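Local atomic coordinates of group 3 allergen SMIPP-S YvT004A06 (PDB entry 3H7T), a protein that is an inactivated paralogue of trypsin-like serine proteases from the scabies mite, probably without proteolytic activity, and binds zinc ions in the crystal. Residues 3-8 against 139-144; 7-12 against 56-61; 37-42 against 83-88. All blocks are in the same frame, centred on the assembly; numbering follows the deposited sequence.

Contact 1 (3-8 against 139-144)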
# COMPACT_ATOMS: atom_id res chain seq x y z
N GLY A 3 -6.42 8.12 -12.82
CA GLY A 3 -7.48 7.42 -13.56
C GLY A 3 -8.49 6.73 -12.67
O GLY A 3 -9.16 5.78 -13.09
N GLY A 4 -8.60 7.19 -11.43
CA GLY A 4 -9.61 6.69 -10.52
C GLY A 4 -10.68 7.75 -10.33
O GLY A 4 -10.85 8.61 -11.18
N LYS A 5 -11.39 7.69 -9.21
CA LYS A 5 -12.44 8.66 -8.92
C LYS A 5 -12.50 8.94 -7.43
O LYS A 5 -11.95 8.16 -6.63
CB LYS A 5 -13.80 8.19 -9.45
CG LYS A 5 -14.23 6.81 -9.00
CD LYS A 5 -15.71 6.59 -9.35
CE LYS A 5 -16.04 5.11 -9.51
NZ LYS A 5 -16.02 4.38 -8.21
N LYS A 6 -13.14 10.04 -7.06
CA LYS A 6 -13.27 10.42 -5.65
C LYS A 6 -14.01 9.34 -4.89
O LYS A 6 -15.04 8.84 -5.35
CB LYS A 6 -13.97 11.78 -5.48
CG LYS A 6 -13.94 12.29 -4.04
CD LYS A 6 -15.09 13.25 -3.71
CE LYS A 6 -14.80 14.66 -4.16
NZ LYS A 6 -15.64 15.67 -3.42
N SER A 7 -13.47 8.97 -3.74
CA SER A 7 -14.09 7.95 -2.92
C SER A 7 -14.57 8.54 -1.59
O SER A 7 -14.70 9.76 -1.45
CB SER A 7 -13.10 6.81 -2.67
OG SER A 7 -13.76 5.67 -2.15
N ASP A 8 -14.82 7.66 -0.63
CA ASP A 8 -15.22 8.04 0.72
C ASP A 8 -14.63 7.00 1.67
O ASP A 8 -14.54 5.82 1.31
CB ASP A 8 -16.74 8.06 0.83
CG ASP A 8 -17.21 8.62 2.15
OD1 ASP A 8 -17.47 7.82 3.08
OD2 ASP A 8 -17.30 9.86 2.29
N LEU A 139 -9.61 11.24 -0.66
CA LEU A 139 -9.38 9.82 -0.92
C LEU A 139 -9.94 9.45 -2.30
O LEU A 139 -11.08 9.80 -2.63
CB LEU A 139 -10.02 8.95 0.18
CG LEU A 139 -9.93 7.43 0.00
CD1 LEU A 139 -8.50 6.96 0.23
CD2 LEU A 139 -10.89 6.71 0.95
N MET A 140 -9.10 8.81 -3.12
CA MET A 140 -9.49 8.36 -4.46
C MET A 140 -9.54 6.83 -4.48
O MET A 140 -8.84 6.18 -3.69
CB MET A 140 -8.50 8.84 -5.51
CG MET A 140 -8.23 10.36 -5.50
SD MET A 140 -9.70 11.33 -5.93
CE MET A 140 -9.73 11.14 -7.71
N GLU A 141 -10.32 6.27 -5.40
CA GLU A 141 -10.36 4.82 -5.57
C GLU A 141 -10.31 4.44 -7.05
O GLU A 141 -10.73 5.22 -7.90
CB GLU A 141 -11.62 4.22 -4.93
CG GLU A 141 -12.91 4.67 -5.61
CD GLU A 141 -14.15 3.91 -5.16
OE1 GLU A 141 -14.94 3.51 -6.04
OE2 GLU A 141 -14.34 3.72 -3.94
N ALA A 142 -9.81 3.25 -7.34
CA ALA A 142 -9.92 2.67 -8.67
C ALA A 142 -9.85 1.15 -8.62
O ALA A 142 -9.25 0.57 -7.71
CB ALA A 142 -8.85 3.22 -9.61
N ASN A 143 -10.48 0.52 -9.61
CA ASN A 143 -10.24 -0.88 -9.87
C ASN A 143 -9.09 -1.04 -10.85
O ASN A 143 -9.15 -0.52 -11.98
CB ASN A 143 -11.53 -1.58 -10.33
CG ASN A 143 -12.38 -2.08 -9.16
OD1 ASN A 143 -13.00 -1.30 -8.45
ND2 ASN A 143 -12.37 -3.39 -8.93
N PHE A 144 -8.04 -1.71 -10.40
CA PHE A 144 -6.87 -2.01 -11.22
C PHE A 144 -7.01 -3.44 -11.74
O PHE A 144 -7.14 -4.39 -10.94
CB PHE A 144 -5.60 -1.96 -10.37
CG PHE A 144 -5.08 -0.57 -10.08
CD1 PHE A 144 -3.80 -0.21 -10.50
CD2 PHE A 144 -5.83 0.34 -9.34
CE1 PHE A 144 -3.28 1.06 -10.22
CE2 PHE A 144 -5.33 1.62 -9.04
CZ PHE A 144 -4.05 1.99 -9.49
O HOH W 1 -12.80 11.40 -1.10
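K5 and E141 face each other as an antiparallel hydrogen-bonded pair, the step by which the N-terminal strand joins strand 140-147 of the second barrel in this chymotrypsin-like double-barrel fold. K5 N donates to E141 O (2.9 Å) and E141 N to K5 O (2.8 Å). Both side chains leave the same face of the sheet. The lysine chain runs extended and then turns at its last bond (chi4 71°), which carries its ammonium back to the glutamate; K5 NZ and E141 OE1 lie 2.6 Å apart in a salt bridge. The other carboxylate oxygen, E141 OE2, lies 2.7 Å from S7 OG, a hydrogen bond whose proton has a second acceptor within reach, OE1 of E12. Each end of the carboxylate is held by a different residue of 3-8. E141 OE2 also lies 2.7 Å from E12 OE2, and a proton may be shared between the two acids.

Pairing runs on past the bridge, with S7 N donating to L139 O at 2.8 Å. A water donates both to that oxygen and to S7 O. At the other end, G4 CA rests 3.7 Å from A142 CB. K6 and M140 form the next, non-hydrogen-bonded pair, with diverging side chains; the methionine folds back at chi2 and chi3 over the neighbouring backbone, bringing M140 CE to 3.5 Å from K5 C.

Contact 2 (7-12 against 56-61)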
# COMPACT_ATOMS: atom_id res chain seq x y z
N SER A 7 -13.47 8.97 -3.74
CA SER A 7 -14.09 7.95 -2.92
C SER A 7 -14.57 8.54 -1.59
O SER A 7 -14.70 9.76 -1.45
CB SER A 7 -13.10 6.81 -2.67
OG SER A 7 -13.76 5.67 -2.15
N ASP A 8 -14.82 7.66 -0.63
CA ASP A 8 -15.22 8.04 0.72
C ASP A 8 -14.63 7.00 1.67
O ASP A 8 -14.54 5.82 1.31
CB ASP A 8 -16.74 8.06 0.83
CG ASP A 8 -17.21 8.62 2.15
OD1 ASP A 8 -17.47 7.82 3.08
OD2 ASP A 8 -17.30 9.86 2.29
N ILE A 9 -14.24 7.43 2.87
CA ILE A 9 -13.61 6.53 3.83
C ILE A 9 -14.55 5.39 4.28
O ILE A 9 -14.08 4.35 4.72
CB ILE A 9 -12.97 7.28 5.05
CG1 ILE A 9 -11.99 6.39 5.83
CG2 ILE A 9 -14.05 7.83 5.99
CD1 ILE A 9 -10.75 5.92 5.04
N THR A 10 -15.86 5.59 4.11
CA THR A 10 -16.83 4.53 4.41
C THR A 10 -16.80 3.43 3.34
O THR A 10 -17.17 2.29 3.62
CB THR A 10 -18.29 5.06 4.65
OG1 THR A 10 -18.82 5.63 3.45
CG2 THR A 10 -18.31 6.11 5.77
N LYS A 11 -16.31 3.75 2.15
CA LYS A 11 -16.12 2.75 1.10
C LYS A 11 -14.84 1.94 1.28
O LYS A 11 -14.75 0.81 0.81
CB LYS A 11 -16.14 3.37 -0.30
CG LYS A 11 -17.24 4.41 -0.51
CD LYS A 11 -18.60 3.78 -0.80
CE LYS A 11 -18.84 3.63 -2.29
NZ LYS A 11 -18.67 4.92 -3.02
N GLU A 12 -13.84 2.52 1.95
CA GLU A 12 -12.59 1.80 2.24
C GLU A 12 -12.13 2.09 3.66
O GLU A 12 -11.07 2.67 3.85
CB GLU A 12 -11.48 2.15 1.24
CG GLU A 12 -11.73 1.73 -0.19
CD GLU A 12 -12.40 2.80 -1.03
OE1 GLU A 12 -12.15 4.01 -0.80
OE2 GLU A 12 -13.16 2.43 -1.94
N GLY A 56 -9.93 7.21 9.79
CA GLY A 56 -11.33 7.61 9.91
C GLY A 56 -11.74 8.85 9.15
O GLY A 56 -12.76 9.46 9.46
N SER A 57 -10.96 9.23 8.14
CA SER A 57 -11.26 10.42 7.34
C SER A 57 -11.04 10.18 5.85
O SER A 57 -10.12 9.46 5.46
CB SER A 57 -10.42 11.60 7.82
OG SER A 57 -10.71 12.77 7.07
N SER A 58 -11.90 10.78 5.02
CA SER A 58 -11.71 10.83 3.56
C SER A 58 -10.58 11.78 3.17
O SER A 58 -10.07 11.73 2.04
CB SER A 58 -13.01 11.29 2.87
OG SER A 58 -14.09 10.42 3.16
N TYR A 59 -10.20 12.66 4.09
CA TYR A 59 -9.18 13.67 3.84
C TYR A 59 -7.79 13.17 4.22
O TYR A 59 -7.64 12.39 5.16
CB TYR A 59 -9.53 14.98 4.57
CG TYR A 59 -10.87 15.53 4.13
CD1 TYR A 59 -11.01 16.16 2.90
CD2 TYR A 59 -12.00 15.39 4.95
CE1 TYR A 59 -12.25 16.66 2.49
CE2 TYR A 59 -13.23 15.88 4.54
CZ TYR A 59 -13.35 16.51 3.32
OH TYR A 59 -14.58 17.01 2.91
N ARG A 60 -6.79 13.65 3.49
CA ARG A 60 -5.42 13.15 3.61
C ARG A 60 -4.78 13.42 4.97
O ARG A 60 -4.06 12.56 5.50
CB ARG A 60 -4.53 13.72 2.49
CG ARG A 60 -3.16 13.05 2.43
CD ARG A 60 -2.31 13.58 1.29
NE ARG A 60 -1.86 14.97 1.45
CZ ARG A 60 -0.82 15.36 2.18
NH1 ARG A 60 -0.11 14.48 2.86
NH2 ARG A 60 -0.49 16.65 2.23
N THR A 61 -5.02 14.62 5.51
CA THR A 61 -4.30 15.08 6.70
C THR A 61 -5.21 15.62 7.80
O THR A 61 -4.73 15.92 8.89
CB THR A 61 -3.25 16.18 6.36
OG1 THR A 61 -3.90 17.34 5.82
CG2 THR A 61 -2.21 15.69 5.37
O HOH W 2 -16.21 11.73 4.16
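The hydroxyl of S58 lies opposite its own carbonyl carbon (chi1 -59°), and this rotation presents OG to the backbone of I9. I9 in turn sets CG1 trans to its backbone N (chi1 -164°), which lays that branch against S57 O and S57 N. A main-chain donor joins the two segments: I9 N donates to S58 OG at 3.0 Å, with an N-H...O angle of 159°. Around it the isoleucine packs against main chain more than against side chains. I9 CB lies 3.6 Å from S57 C, I9 CD1 is equally close to S57 O, and CG2 reaches the carbonyl carbon of G56.

In the two-barrel trypsin fold this joins the loop leading into strand 15-20 to the connection between strands 51-55 and 65-74, all of the first barrel. Both loops are shaped by local side-chain turns. D8 OD1 accepts from T10 N, closing an Asx turn, and from T10 OG1 at 2.6 Å; the two donors arrive from opposite faces of the carboxylate plane. In the facing loop, S57 OG accepts from Y59 N in an ST turn and is further bonded to T62 O.

The second carboxylate oxygen of D8 is tied to S58 through a water, which donates to D8 OD2 at 2.9 Å and lies 2.7 Å from S58 OG. The carbonyl of the same serine has a partner beyond the two loops, S58 O taking a hydrogen bond from W125 NE1.

Contact 3 (37-42 against 83-88)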
# COMPACT_ATOMS: atom_id res chain seq x y z
N ILE A 37 -0.34 -1.88 8.12
CA ILE A 37 0.64 -2.28 7.12
C ILE A 37 0.76 -1.22 6.00
O ILE A 37 -0.24 -0.72 5.50
CB ILE A 37 0.36 -3.69 6.53
CG1 ILE A 37 1.48 -4.12 5.57
CG2 ILE A 37 -1.03 -3.76 5.88
CD1 ILE A 37 1.48 -5.61 5.25
N THR A 38 2.00 -0.91 5.64
CA THR A 38 2.31 0.05 4.58
C THR A 38 3.50 -0.48 3.77
O THR A 38 3.91 -1.64 3.97
CB THR A 38 2.56 1.48 5.18
OG1 THR A 38 2.66 2.45 4.14
CG2 THR A 38 3.83 1.53 6.04
N ALA A 39 4.04 0.32 2.85
CA ALA A 39 5.23 -0.08 2.10
C ALA A 39 6.48 0.22 2.92
O ALA A 39 6.53 1.21 3.64
CB ALA A 39 5.30 0.65 0.77
N ALA A 40 7.50 -0.62 2.78
CA ALA A 40 8.78 -0.39 3.45
C ALA A 40 9.46 0.92 3.02
O ALA A 40 10.00 1.63 3.86
CB ALA A 40 9.71 -1.55 3.25
N GLN A 41 9.41 1.22 1.72
CA GLN A 41 9.98 2.45 1.15
C GLN A 41 9.52 3.73 1.85
O GLN A 41 10.13 4.78 1.69
CB GLN A 41 9.68 2.55 -0.36
CG GLN A 41 8.21 2.90 -0.68
CD GLN A 41 7.91 2.86 -2.16
OE1 GLN A 41 7.34 1.88 -2.65
NE2 GLN A 41 8.31 3.91 -2.90
N CYS A 42 8.42 3.62 2.59
CA CYS A 42 7.82 4.76 3.28
C CYS A 42 8.52 5.10 4.58
O CYS A 42 8.61 6.27 4.95
CB CYS A 42 6.35 4.47 3.58
SG CYS A 42 5.35 4.14 2.11
N GLN A 83 12.59 -5.40 -3.20
CA GLN A 83 12.11 -6.70 -2.72
C GLN A 83 11.60 -6.58 -1.30
O GLN A 83 12.18 -5.86 -0.49
CB GLN A 83 13.25 -7.72 -2.72
CG GLN A 83 13.39 -8.53 -3.98
CD GLN A 83 14.41 -9.65 -3.83
OE1 GLN A 83 14.98 -10.11 -4.82
NE2 GLN A 83 14.65 -10.09 -2.59
N ASN A 84 10.53 -7.31 -1.01
CA ASN A 84 9.96 -7.36 0.35
C ASN A 84 9.57 -5.97 0.83
O ASN A 84 9.81 -5.61 1.98
CB ASN A 84 10.96 -8.01 1.32
CG ASN A 84 11.65 -9.23 0.73
OD1 ASN A 84 11.02 -10.09 0.13
ND2 ASN A 84 12.97 -9.29 0.90
N ASN A 85 8.95 -5.21 -0.07
CA ASN A 85 8.61 -3.81 0.19
C ASN A 85 7.32 -3.68 1.01
O ASN A 85 6.28 -3.23 0.52
CB ASN A 85 8.51 -3.08 -1.16
CG ASN A 85 8.24 -1.59 -1.02
OD1 ASN A 85 8.35 -1.01 0.06
ND2 ASN A 85 7.88 -0.96 -2.14
N TYR A 86 7.39 -4.09 2.28
CA TYR A 86 6.30 -3.87 3.23
C TYR A 86 6.85 -3.52 4.61
O TYR A 86 7.98 -3.89 4.96
CB TYR A 86 5.37 -5.08 3.29
CG TYR A 86 6.02 -6.32 3.86
CD1 TYR A 86 5.79 -6.71 5.18
CD2 TYR A 86 6.87 -7.11 3.08
CE1 TYR A 86 6.39 -7.85 5.71
CE2 TYR A 86 7.48 -8.24 3.60
CZ TYR A 86 7.23 -8.61 4.92
OH TYR A 86 7.83 -9.74 5.44
N ALA A 87 6.05 -2.78 5.38
CA ALA A 87 6.38 -2.54 6.78
C ALA A 87 5.14 -2.62 7.63
O ALA A 87 4.04 -2.27 7.19
CB ALA A 87 7.07 -1.21 6.96
N VAL A 88 5.31 -3.08 8.86
CA VAL A 88 4.20 -3.11 9.80
C VAL A 88 4.47 -2.11 10.90
O VAL A 88 5.55 -2.08 11.50
CB VAL A 88 3.92 -4.52 10.35
CG1 VAL A 88 2.82 -4.47 11.40
CG2 VAL A 88 3.54 -5.46 9.21
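The TAAxC motif of the trypsin family, which in active enzymes carries the catalytic histidine, appears here as T38 to C42, with Q41 at the position usually held by that histidine. Opposite it runs an Asn-Asn-Tyr sequence, N84 to Y86, in which Y86 takes the position where active relatives usually place the aspartate of the triad. Neither classical residue is therefore present in this contact, consistent with an inactivated paralogue.

Q41 and N85 meet through their amides. N85 OD1 accepts the backbone N of Q41 at 3.0 Å, in a nearly straight bond (167°), while N85 ND2 donates to Q41 OE1 at 2.9 Å. The donor lies tilted from the glutamine's carbonyl plane, whereas OE1 is almost in the amide plane of N85; the two amides stand 37° apart. Bonds at both ends fix which way round the N85 amide sits. The trans chi1 of this asparagine (-176°) swings its head group to the backbone N of Q41, and the inverse gamma turn centred on N85 kinks the chain ahead of strand 87-91. The nitrogen of the glutamine amide, Q41 NE2, is bonded to Y202 O.

Next to this junction, strands 35-38 and 87-91 of the first barrel pair antiparallel. T38 N donates to A87 O (2.9 Å) and A87 N returns a bond to T38 O. A40 adds packing, with A40 CB 3.4 Å from Y86 O. At the adjoining non-hydrogen-bonded pair, I37 and V88 share the face covered by helix 221-228, and I37 CG1 lies 4.4 Å from V88 CG2.

In the fold
Contacts 1 and 2 form one continuous patch, with centres 11 Å apart and S7 and D8 in common. L139 N of contact 1 lies 2.8 Å from S58 O of contact 2, a probable hydrogen bond that ties the residue preceding strand 140-147 to the 56-61 loop. Contact 3 sits apart: its centre is about 22 Å from that of contact 1 and about 21 Å from that of contact 2, whose nearest atoms are about 11 Å away. It holds the positions of two triad residues in active relatives, and so probably the remnant of the catalytic centre. Separately, a zinc ion lies about 4 Å from the side chain of N84; E178 and E209 are zinc ligands in this crystal.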